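Local coordinates for Poly(A) RNA polymerase protein 2 (Saccharomyces cerevisiae, PDB 3NYB) that probably adds poly(A) tails to RNA as the polymerase subunit of TRAMP, an RNA surveillance complex, in partnership with the zinc-knuckle protein Air2p, at residues 192-203 and 217-225; 292-303 and 313-321. The protein carries 1 engineered substitution. One frame throughout, in Å; residues are numbered along the deposited sequence.

Contact 1. Residues 192-203 and 217-225; sequences LVFSFLHMHPRI and LLIEFFELY
Phe196 enters segment 217-225 as a knob, its side chain seated in a hole formed by Leu217, Glu220, Phe221 and Tyr225. Phe221 meets its ring in two ways: CB lies over the face, 4.1 Å from the ring centroid of Phe196, and the edge of the Phe221 ring points at the face of Phe196 in a T-shaped pair, with the planes at 84°. The rim at Phe196 CE2 touches Leu217 CB at 3.9 Å. One turn back, Val193 CG2 meets Phe221 CE1 at 3.5 Å, the two side chains crossing at about a right angle. Leu192 covers one face of Tyr225, with CB in a CH-pi contact and CD2 3.7 Å from Tyr225 CE1.

Two hydrogen bonds supply the polar grip. With CG anti to its carbonyl carbon (chi1 -65°), the Tyr225 ring is carried against Leu192, where its OH donates to Leu192 O at 2.6 Å; the same oxygen also accepts the helical bond from Phe196 N. Beyond the helix end, His200 NE2 donates to Glu220 OE1 at 2.6 Å, on its syn side but tilted from the carboxylate plane, through a bent bond. His200 is the N-cap of the short, weakly bonded helix that follows, its ND1 accepting from Arg202 N (3.0 Å). Bonds at both nitrogens fix the turn of the imidazole, which lies between Pro201 CD on one face and Leu217 CD2 on the other. The second carboxylate oxygen, Glu220 OE2, is taken by Arg26 and Tyr28 of the Protein AIR2 chain.

The arrangement is a steep helix-helix crossing with knob-into-hole packing, between helices 186-198 and 214-228. At its end a His-carboxylate pair joins the helix packing to the surface that binds Air2p.

Contact 2. Residues 292-303 and 313-321; sequences AFDLLTNRCFEL and GKSILGNVI
Arg299 sets CG anti to its backbone N (chi1 180°) and then bends at chi2 (57°), which brings its guanidinium edge to the carbonyl of Ser315. Val320 places CG1 beside Ala292, and its other branch, CG2, among Leu295 and Leu296. Segment 313-321 is a loop laid along helix 282-304 and locally shaped by an ST motif, in which Ser315 OG accepts from Gly318 N at 2.8 Å while Glu24 holds the same hydroxyl.

Two N-H groups of Arg299 converge on one oxygen: NH2 donates to Ser315 O at 2.9 Å, from above the carbonyl plane, and NE adds a weak bond to the same atom. On the helix side, Arg299 NH1 forms a salt bridge with Glu302 OE1 (3.1 Å), while Leu303 CD2 lies over the guanidinium face. A methionine in place of Arg299 would probably leave Ser315 O without these side-chain donors and Glu302 without this charged mate.

Apolar contacts run on both sides of Arg299. Ile316 CG1 meets Leu303 CD1 at 3.8 Å, and its CG2 branch faces the aliphatic CG of Arg299; helix 17-31 backs Ile316 through Trp20 and Leu21. At the other end of the loop, Val320 CG2 rests 3.6 Å from Leu295 CB.

How the contacts relate
Contacts 1 and 2 follow one another along the chain, their centres about 19 Å apart, and meet where helix 214-228 packs on helix 282-304. There Leu218 and Phe222, which point away from segment 192-203, pack on Leu296 and Ala292, which also touch Val320: Leu218 CD1 lies 3.4 Å from Leu296 CD1, and the Phe222 ring reaches Ala292 CB, with CG at 3.7 Å. Helix 160-173 spans both contacts, touching Phe221 and Val320 through Val167 and Phe170. The Protein AIR2 chain also reaches both: its Trp25 packs on Ile219 and on Thr297. Neither contact includes a strand of the five-stranded sheet between 62 and 137, which probably forms the catalytic palm, as in related nucleotidyltransferases.

Contact 1. Residues 192-203 and 217-225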
loop_
_atom_site.group_PDB
_atom_site.type_symbol
_atom_site.label_atom_id
_atom_site.label_comp_id
_atom_site.label_asym_id
_atom_site.label_seq_id
_atom_site.Cartn_x
_atom_site.Cartn_y
_atom_site.Cartn_z
ATOM N N LEU A 192 -3.806 -5.802 -0.624
ATOM C CA LEU A 192 -3.683 -6.163 0.788
ATOM C C LEU A 192 -4.525 -5.281 1.688
ATOM O O LEU A 192 -5.256 -5.767 2.546
ATOM C CB LEU A 192 -2.230 -6.082 1.244
ATOM C CG LEU A 192 -1.221 -7.005 0.577
ATOM C CD1 LEU A 192 0.172 -6.665 1.086
ATOM C CD2 LEU A 192 -1.559 -8.468 0.818
ATOM N N VAL A 193 -4.404 -3.976 1.498
ATOM C CA VAL A 193 -5.162 -3.029 2.290
ATOM C C VAL A 193 -6.644 -3.239 2.040
ATOM O O VAL A 193 -7.429 -3.365 2.972
ATOM C CB VAL A 193 -4.779 -1.593 1.933
ATOM C CG1 VAL A 193 -5.504 -0.598 2.822
ATOM C CG2 VAL A 193 -3.300 -1.421 2.075
ATOM N N PHE A 194 -7.019 -3.284 0.769
ATOM C CA PHE A 194 -8.416 -3.430 0.403
ATOM C C PHE A 194 -9.023 -4.657 1.072
ATOM O O PHE A 194 -10.053 -4.567 1.741
ATOM C CB PHE A 194 -8.564 -3.527 -1.111
ATOM C CG PHE A 194 -9.936 -3.940 -1.560
ATOM C CD1 PHE A 194 -11.052 -3.210 -1.181
ATOM C CD2 PHE A 194 -10.108 -5.053 -2.371
ATOM C CE1 PHE A 194 -12.312 -3.587 -1.595
ATOM C CE2 PHE A 194 -11.358 -5.433 -2.788
ATOM C CZ PHE A 194 -12.464 -4.699 -2.401
ATOM N N SER A 195 -8.373 -5.803 0.892
ATOM C CA SER A 195 -8.828 -7.032 1.501
ATOM C C SER A 195 -9.028 -6.821 2.997
ATOM O O SER A 195 -10.143 -6.964 3.515
ATOM C CB SER A 195 -7.814 -8.142 1.259
ATOM O OG SER A 195 -7.954 -9.167 2.224
ATOM N N PHE A 196 -7.944 -6.470 3.682
ATOM C CA PHE A 196 -7.978 -6.220 5.119
ATOM C C PHE A 196 -9.178 -5.371 5.546
ATOM O O PHE A 196 -9.962 -5.773 6.407
ATOM C CB PHE A 196 -6.664 -5.583 5.560
ATOM C CG PHE A 196 -6.753 -4.813 6.846
ATOM C CD1 PHE A 196 -6.721 -5.467 8.069
ATOM C CD2 PHE A 196 -6.833 -3.423 6.833
ATOM C CE1 PHE A 196 -6.783 -4.749 9.256
ATOM C CE2 PHE A 196 -6.892 -2.706 8.015
ATOM C CZ PHE A 196 -6.870 -3.371 9.232
ATOM N N LEU A 197 -9.330 -4.205 4.938
ATOM C CA LEU A 197 -10.459 -3.330 5.240
ATOM C C LEU A 197 -11.792 -4.058 5.109
ATOM O O LEU A 197 -12.608 -4.041 6.026
ATOM C CB LEU A 197 -10.442 -2.098 4.320
ATOM C CG LEU A 197 -9.991 -0.729 4.857
ATOM C CD1 LEU A 197 -8.782 -0.814 5.772
ATOM C CD2 LEU A 197 -9.735 0.259 3.718
ATOM N N HIS A 198 -12.006 -4.707 3.970
ATOM C CA HIS A 198 -13.319 -5.250 3.648
ATOM C C HIS A 198 -13.726 -6.469 4.455
ATOM O O HIS A 198 -14.912 -6.785 4.538
ATOM C CB HIS A 198 -13.456 -5.522 2.152
ATOM C CG HIS A 198 -14.306 -4.526 1.441
ATOM N ND1 HIS A 198 -14.392 -3.200 1.836
ATOM C CD2 HIS A 198 -15.119 -4.638 0.365
ATOM C CE1 HIS A 198 -15.212 -2.554 1.037
ATOM N NE2 HIS A 198 -15.669 -3.405 0.128
ATOM N N MET A 199 -12.762 -7.154 5.058
ATOM C CA MET A 199 -13.120 -8.296 5.888
ATOM C C MET A 199 -12.665 -8.178 7.341
ATOM O O MET A 199 -12.265 -9.155 7.964
ATOM C CB MET A 199 -12.641 -9.601 5.260
ATOM C CG MET A 199 -11.193 -9.639 4.900
ATOM S SD MET A 199 -10.805 -11.235 4.176
ATOM C CE MET A 199 -11.088 -12.297 5.587
ATOM N N HIS A 200 -12.743 -6.973 7.879
ATOM C CA HIS A 200 -12.390 -6.733 9.265
ATOM C C HIS A 200 -13.674 -6.786 10.081
ATOM O O HIS A 200 -14.649 -6.115 9.742
ATOM C CB HIS A 200 -11.720 -5.367 9.384
ATOM C CG HIS A 200 -11.385 -4.965 10.783
ATOM N ND1 HIS A 200 -12.345 -4.641 11.719
ATOM C CD2 HIS A 200 -10.190 -4.798 11.401
ATOM C CE1 HIS A 200 -11.759 -4.310 12.855
ATOM N NE2 HIS A 200 -10.450 -4.394 12.686
ATOM N N PRO A 201 -13.678 -7.592 11.155
ATOM C CA PRO A 201 -14.849 -7.874 12.000
ATOM C C PRO A 201 -15.742 -6.653 12.245
ATOM O O PRO A 201 -16.966 -6.751 12.151
ATOM C CB PRO A 201 -14.217 -8.343 13.308
ATOM C CG PRO A 201 -12.941 -8.989 12.882
ATOM C CD PRO A 201 -12.458 -8.240 11.669
ATOM N N ARG A 202 -15.137 -5.510 12.550
ATOM C CA ARG A 202 -15.897 -4.318 12.885
ATOM C C ARG A 202 -16.360 -3.598 11.636
ATOM O O ARG A 202 -17.161 -2.666 11.709
ATOM C CB ARG A 202 -15.051 -3.370 13.721
ATOM C CG ARG A 202 -14.494 -3.991 14.982
ATOM C CD ARG A 202 -15.594 -4.240 15.989
ATOM N NE ARG A 202 -15.060 -4.487 17.323
ATOM C CZ ARG A 202 -15.705 -4.191 18.444
ATOM N NH1 ARG A 202 -16.902 -3.626 18.387
ATOM N NH2 ARG A 202 -15.148 -4.450 19.617
ATOM N N ILE A 203 -15.848 -4.034 10.490
ATOM C CA ILE A 203 -16.134 -3.369 9.225
ATOM C C ILE A 203 -17.202 -4.077 8.398
ATOM O O ILE A 203 -18.090 -3.431 7.848
ATOM C CB ILE A 203 -14.865 -3.189 8.380
ATOM C CG1 ILE A 203 -13.979 -2.103 8.996
ATOM C CG2 ILE A 203 -15.227 -2.840 6.942
ATOM C CD1 ILE A 203 -12.604 -2.020 8.385
ATOM N N LEU A 217 -6.770 0.709 12.478
ATOM C CA LEU A 217 -6.704 -0.102 11.272
ATOM C C LEU A 217 -5.283 -0.146 10.714
ATOM O O LEU A 217 -4.844 -1.171 10.197
ATOM C CB LEU A 217 -7.689 0.431 10.242
ATOM C CG LEU A 217 -9.107 0.518 10.819
ATOM C CD1 LEU A 217 -10.026 1.324 9.914
ATOM C CD2 LEU A 217 -9.680 -0.880 11.081
ATOM N N LEU A 218 -4.560 0.965 10.841
ATOM C CA LEU A 218 -3.170 1.016 10.406
ATOM C C LEU A 218 -2.367 0.002 11.191
ATOM O O LEU A 218 -1.703 -0.867 10.626
ATOM C CB LEU A 218 -2.594 2.417 10.598
ATOM C CG LEU A 218 -1.349 2.842 9.798
ATOM C CD1 LEU A 218 -0.195 3.186 10.695
ATOM C CD2 LEU A 218 -0.933 1.816 8.757
ATOM N N ILE A 219 -2.445 0.101 12.505
ATOM C CA ILE A 219 -1.768 -0.859 13.353
ATOM C C ILE A 219 -2.196 -2.280 13.008
ATOM O O ILE A 219 -1.361 -3.128 12.723
ATOM C CB ILE A 219 -2.020 -0.566 14.831
ATOM C CG1 ILE A 219 -1.252 0.689 15.241
ATOM C CG2 ILE A 219 -1.595 -1.740 15.675
ATOM C CD1 ILE A 219 -1.427 1.053 16.675
ATOM N N GLU A 220 -3.500 -2.527 13.000
ATOM C CA GLU A 220 -4.015 -3.862 12.722
ATOM C C GLU A 220 -3.646 -4.371 11.325
ATOM O O GLU A 220 -3.542 -5.577 11.106
ATOM C CB GLU A 220 -5.528 -3.914 12.945
ATOM C CG GLU A 220 -5.931 -3.578 14.370
ATOM C CD GLU A 220 -7.429 -3.425 14.549
ATOM O OE1 GLU A 220 -8.163 -3.429 13.540
ATOM O OE2 GLU A 220 -7.871 -3.297 15.707
ATOM N N PHE A 221 -3.443 -3.464 10.381
ATOM C CA PHE A 221 -2.982 -3.881 9.068
ATOM C C PHE A 221 -1.585 -4.493 9.170
ATOM O O PHE A 221 -1.313 -5.536 8.585
ATOM C CB PHE A 221 -2.981 -2.709 8.083
ATOM C CG PHE A 221 -2.221 -2.986 6.809
ATOM C CD1 PHE A 221 -2.874 -3.440 5.683
ATOM C CD2 PHE A 221 -0.854 -2.783 6.741
ATOM C CE1 PHE A 221 -2.180 -3.691 4.506
ATOM C CE2 PHE A 221 -0.158 -3.032 5.571
ATOM C CZ PHE A 221 -0.821 -3.487 4.454
ATOM N N PHE A 222 -0.695 -3.836 9.901
ATOM C CA PHE A 222 0.659 -4.351 10.063
ATOM C C PHE A 222 0.670 -5.611 10.915
ATOM O O PHE A 222 1.565 -6.449 10.801
ATOM C CB PHE A 222 1.575 -3.296 10.684
ATOM C CG PHE A 222 1.876 -2.145 9.769
ATOM C CD1 PHE A 222 2.383 -2.369 8.501
ATOM C CD2 PHE A 222 1.661 -0.842 10.181
ATOM C CE1 PHE A 222 2.661 -1.318 7.659
ATOM C CE2 PHE A 222 1.934 0.207 9.347
ATOM C CZ PHE A 222 2.436 -0.026 8.082
ATOM N N GLU A 223 -0.332 -5.732 11.776
ATOM C CA GLU A 223 -0.467 -6.885 12.647
ATOM C C GLU A 223 -0.893 -8.100 11.843
ATOM O O GLU A 223 -0.344 -9.188 11.989
ATOM C CB GLU A 223 -1.506 -6.593 13.724
ATOM C CG GLU A 223 -1.815 -7.764 14.619
ATOM C CD GLU A 223 -2.935 -7.462 15.580
ATOM O OE1 GLU A 223 -2.721 -7.604 16.804
ATOM O OE2 GLU A 223 -4.026 -7.073 15.102
ATOM N N LEU A 224 -1.882 -7.903 10.983
ATOM C CA LEU A 224 -2.360 -8.982 10.143
ATOM C C LEU A 224 -1.239 -9.487 9.259
ATOM O O LEU A 224 -0.866 -10.656 9.318
ATOM C CB LEU A 224 -3.545 -8.518 9.298
ATOM C CG LEU A 224 -4.248 -9.612 8.501
ATOM C CD1 LEU A 224 -3.545 -9.860 7.200
ATOM C CD2 LEU A 224 -4.321 -10.897 9.309
ATOM N N TYR A 225 -0.688 -8.591 8.450
ATOM C CA TYR A 225 0.276 -8.966 7.422
ATOM C C TYR A 225 1.701 -9.069 7.939
ATOM O O TYR A 225 2.609 -9.437 7.201
ATOM C CB TYR A 225 0.215 -7.989 6.251
ATOM C CG TYR A 225 -1.102 -8.010 5.516
ATOM C CD1 TYR A 225 -1.542 -9.159 4.882
ATOM C CD2 TYR A 225 -1.905 -6.882 5.450
ATOM C CE1 TYR A 225 -2.743 -9.186 4.200
ATOM C CE2 TYR A 225 -3.110 -6.903 4.773
ATOM C CZ TYR A 225 -3.522 -8.060 4.151
ATOM O OH TYR A 225 -4.718 -8.092 3.477
#

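Contact 2. Residues 292-303 and 313-321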
loop_
_atom_site.group_PDB
_atom_site.type_symbol
_atom_site.label_atom_id
_atom_site.label_comp_id
_atom_site.label_asym_id
_atom_site.label_seq_id
_atom_site.Cartn_x
_atom_site.Cartn_y
_atom_site.Cartn_z
ATOM N N ALA A 292 6.939 -2.428 11.892
ATOM C CA ALA A 292 6.067 -1.268 11.907
ATOM C C ALA A 292 5.067 -1.374 13.057
ATOM O O ALA A 292 4.881 -0.434 13.832
ATOM C CB ALA A 292 5.362 -1.120 10.569
ATOM N N PHE A 293 4.429 -2.528 13.166
ATOM C CA PHE A 293 3.565 -2.821 14.298
ATOM C C PHE A 293 4.287 -2.576 15.629
ATOM O O PHE A 293 3.782 -1.859 16.490
ATOM C CB PHE A 293 3.096 -4.267 14.211
ATOM C CG PHE A 293 2.292 -4.706 15.378
ATOM C CD1 PHE A 293 0.911 -4.692 15.322
ATOM C CD2 PHE A 293 2.911 -5.136 16.537
ATOM C CE1 PHE A 293 0.159 -5.098 16.400
ATOM C CE2 PHE A 293 2.168 -5.540 17.621
ATOM C CZ PHE A 293 0.787 -5.524 17.553
ATOM N N ASP A 294 5.468 -3.169 15.795
ATOM C CA ASP A 294 6.237 -3.009 17.027
ATOM C C ASP A 294 6.475 -1.539 17.338
ATOM O O ASP A 294 6.275 -1.099 18.471
ATOM C CB ASP A 294 7.578 -3.736 16.936
ATOM C CG ASP A 294 7.432 -5.246 16.986
ATOM O OD1 ASP A 294 6.289 -5.742 16.907
ATOM O OD2 ASP A 294 8.465 -5.939 17.103
ATOM N N LEU A 295 6.900 -0.784 16.326
ATOM C CA LEU A 295 7.211 0.632 16.492
ATOM C C LEU A 295 5.984 1.455 16.878
ATOM O O LEU A 295 6.024 2.221 17.843
ATOM C CB LEU A 295 7.841 1.191 15.217
ATOM C CG LEU A 295 9.287 0.784 14.911
ATOM C CD1 LEU A 295 9.581 0.809 13.417
ATOM C CD2 LEU A 295 10.257 1.676 15.652
ATOM N N LEU A 296 4.898 1.285 16.126
ATOM C CA LEU A 296 3.651 2.011 16.384
ATOM C C LEU A 296 3.073 1.725 17.768
ATOM O O LEU A 296 2.747 2.652 18.517
ATOM C CB LEU A 296 2.596 1.683 15.327
ATOM C CG LEU A 296 2.851 2.137 13.892
ATOM C CD1 LEU A 296 1.766 1.569 12.994
ATOM C CD2 LEU A 296 2.890 3.650 13.786
ATOM N N THR A 297 2.937 0.440 18.093
ATOM C CA THR A 297 2.379 0.027 19.375
ATOM C C THR A 297 3.268 0.457 20.537
ATOM O O THR A 297 2.774 0.967 21.544
ATOM C CB THR A 297 2.145 -1.492 19.435
ATOM O OG1 THR A 297 3.401 -2.178 19.372
ATOM C CG2 THR A 297 1.270 -1.937 18.276
ATOM N N ASN A 298 4.576 0.257 20.402
ATOM C CA ASN A 298 5.505 0.667 21.453
ATOM C C ASN A 298 5.392 2.151 21.708
ATOM O O ASN A 298 5.359 2.597 22.851
ATOM C CB ASN A 298 6.945 0.332 21.077
ATOM C CG ASN A 298 7.279 -1.114 21.319
ATOM O OD1 ASN A 298 6.598 -1.801 22.081
ATOM N ND2 ASN A 298 8.330 -1.591 20.668
ATOM N N ARG A 299 5.339 2.907 20.618
ATOM C CA ARG A 299 5.188 4.351 20.669
ATOM C C ARG A 299 3.909 4.743 21.406
ATOM O O ARG A 299 3.923 5.606 22.286
ATOM C CB ARG A 299 5.184 4.912 19.245
ATOM C CG ARG A 299 5.024 6.418 19.135
ATOM C CD ARG A 299 6.094 7.160 19.903
ATOM N NE ARG A 299 6.304 8.501 19.383
ATOM C CZ ARG A 299 7.306 9.287 19.755
ATOM N NH1 ARG A 299 8.171 8.853 20.662
ATOM N NH2 ARG A 299 7.442 10.502 19.223
ATOM N N CYS A 300 2.802 4.106 21.048
ATOM C CA CYS A 300 1.539 4.375 21.718
ATOM C C CYS A 300 1.637 4.165 23.230
ATOM O O CYS A 300 1.170 4.997 24.006
ATOM C CB CYS A 300 0.425 3.521 21.119
ATOM S SG CYS A 300 -0.116 4.071 19.485
ATOM N N PHE A 301 2.240 3.056 23.652
ATOM C CA PHE A 301 2.432 2.821 25.077
ATOM C C PHE A 301 3.242 3.976 25.656
ATOM O O PHE A 301 2.857 4.583 26.656
ATOM C CB PHE A 301 3.157 1.498 25.332
ATOM C CG PHE A 301 2.405 0.283 24.865
ATOM C CD1 PHE A 301 3.068 -0.748 24.219
ATOM C CD2 PHE A 301 1.043 0.168 25.070
ATOM C CE1 PHE A 301 2.386 -1.872 23.788
ATOM C CE2 PHE A 301 0.356 -0.953 24.641
ATOM C CZ PHE A 301 1.029 -1.974 23.998
ATOM N N GLU A 302 4.356 4.284 24.999
ATOM C CA GLU A 302 5.284 5.317 25.454
ATOM C C GLU A 302 4.638 6.680 25.707
ATOM O O GLU A 302 5.038 7.391 26.625
ATOM C CB GLU A 302 6.442 5.466 24.466
ATOM C CG GLU A 302 7.469 6.511 24.875
ATOM C CD GLU A 302 8.491 6.792 23.785
ATOM O OE1 GLU A 302 8.229 6.456 22.610
ATOM O OE2 GLU A 302 9.559 7.355 24.105
ATOM N N LEU A 303 3.650 7.046 24.897
ATOM C CA LEU A 303 3.000 8.350 25.037
ATOM C C LEU A 303 1.850 8.313 26.038
ATOM O O LEU A 303 1.702 9.220 26.858
ATOM C CB LEU A 303 2.509 8.868 23.680
ATOM C CG LEU A 303 3.570 9.085 22.594
ATOM C CD1 LEU A 303 2.915 9.406 21.270
ATOM C CD2 LEU A 303 4.565 10.175 22.979
ATOM N N GLY A 313 4.001 18.508 20.819
ATOM C CA GLY A 313 4.737 18.512 19.567
ATOM C C GLY A 313 5.353 17.189 19.153
ATOM O O GLY A 313 6.332 17.173 18.408
ATOM N N LYS A 314 4.793 16.078 19.623
ATOM C CA LYS A 314 5.355 14.775 19.293
ATOM C C LYS A 314 4.650 14.141 18.111
ATOM O O LYS A 314 3.562 14.554 17.737
ATOM C CB LYS A 314 5.356 13.829 20.496
ATOM C CG LYS A 314 6.405 14.174 21.528
ATOM C CD LYS A 314 7.676 14.679 20.861
ATOM C CE LYS A 314 8.643 15.241 21.893
ATOM N NZ LYS A 314 8.957 14.217 22.922
ATOM N N SER A 315 5.298 13.142 17.522
ATOM C CA SER A 315 4.790 12.491 16.332
ATOM C C SER A 315 4.816 10.988 16.492
ATOM O O SER A 315 5.850 10.411 16.823
ATOM C CB SER A 315 5.631 12.871 15.123
ATOM O OG SER A 315 5.247 12.091 14.014
ATOM N N ILE A 316 3.672 10.357 16.251
ATOM C CA ILE A 316 3.567 8.905 16.318
ATOM C C ILE A 316 4.134 8.273 15.046
ATOM O O ILE A 316 4.985 7.381 15.119
ATOM C CB ILE A 316 2.109 8.453 16.470
ATOM C CG1 ILE A 316 1.524 8.908 17.798
ATOM C CG2 ILE A 316 2.010 6.951 16.366
ATOM C CD1 ILE A 316 0.035 8.641 17.906
ATOM N N LEU A 317 3.651 8.746 13.893
ATOM C CA LEU A 317 4.071 8.244 12.587
ATOM C C LEU A 317 5.548 8.510 12.306
ATOM O O LEU A 317 6.226 7.684 11.696
ATOM C CB LEU A 317 3.240 8.866 11.464
ATOM C CG LEU A 317 1.776 8.529 11.288
ATOM C CD1 LEU A 317 1.170 9.406 10.193
ATOM C CD2 LEU A 317 1.643 7.070 10.929
ATOM N N GLY A 318 6.034 9.661 12.753
ATOM C CA GLY A 318 7.322 10.188 12.330
ATOM C C GLY A 318 8.469 9.203 12.173
ATOM O O GLY A 318 9.189 9.250 11.176
ATOM N N ASN A 319 8.665 8.331 13.158
ATOM C CA ASN A 319 9.784 7.401 13.113
ATOM C C ASN A 319 9.453 6.092 12.383
ATOM O O ASN A 319 10.348 5.332 12.018
ATOM C CB ASN A 319 10.328 7.134 14.519
ATOM C CG ASN A 319 11.698 6.454 14.495
ATOM O OD1 ASN A 319 11.856 5.380 13.921
ATOM N ND2 ASN A 319 12.685 7.078 15.121
ATOM N N VAL A 320 8.172 5.825 12.147
ATOM C CA VAL A 320 7.819 4.571 11.459
ATOM C C VAL A 320 8.005 4.715 9.945
ATOM O O VAL A 320 8.757 3.957 9.306
ATOM C CB VAL A 320 6.398 4.049 11.824
ATOM C CG1 VAL A 320 6.096 2.731 11.132
ATOM C CG2 VAL A 320 6.271 3.849 13.331
ATOM N N ILE A 321 7.262 5.663 9.374
ATOM C CA ILE A 321 7.507 6.163 8.025
ATOM C C ILE A 321 8.805 6.934 8.156
ATOM O O ILE A 321 9.194 7.265 9.295
ATOM C CB ILE A 321 6.444 7.183 7.614
ATOM C CG1 ILE A 321 6.596 8.469 8.433
ATOM C CG2 ILE A 321 5.064 6.632 7.829
ATOM C CD1 ILE A 321 5.589 9.572 8.083
#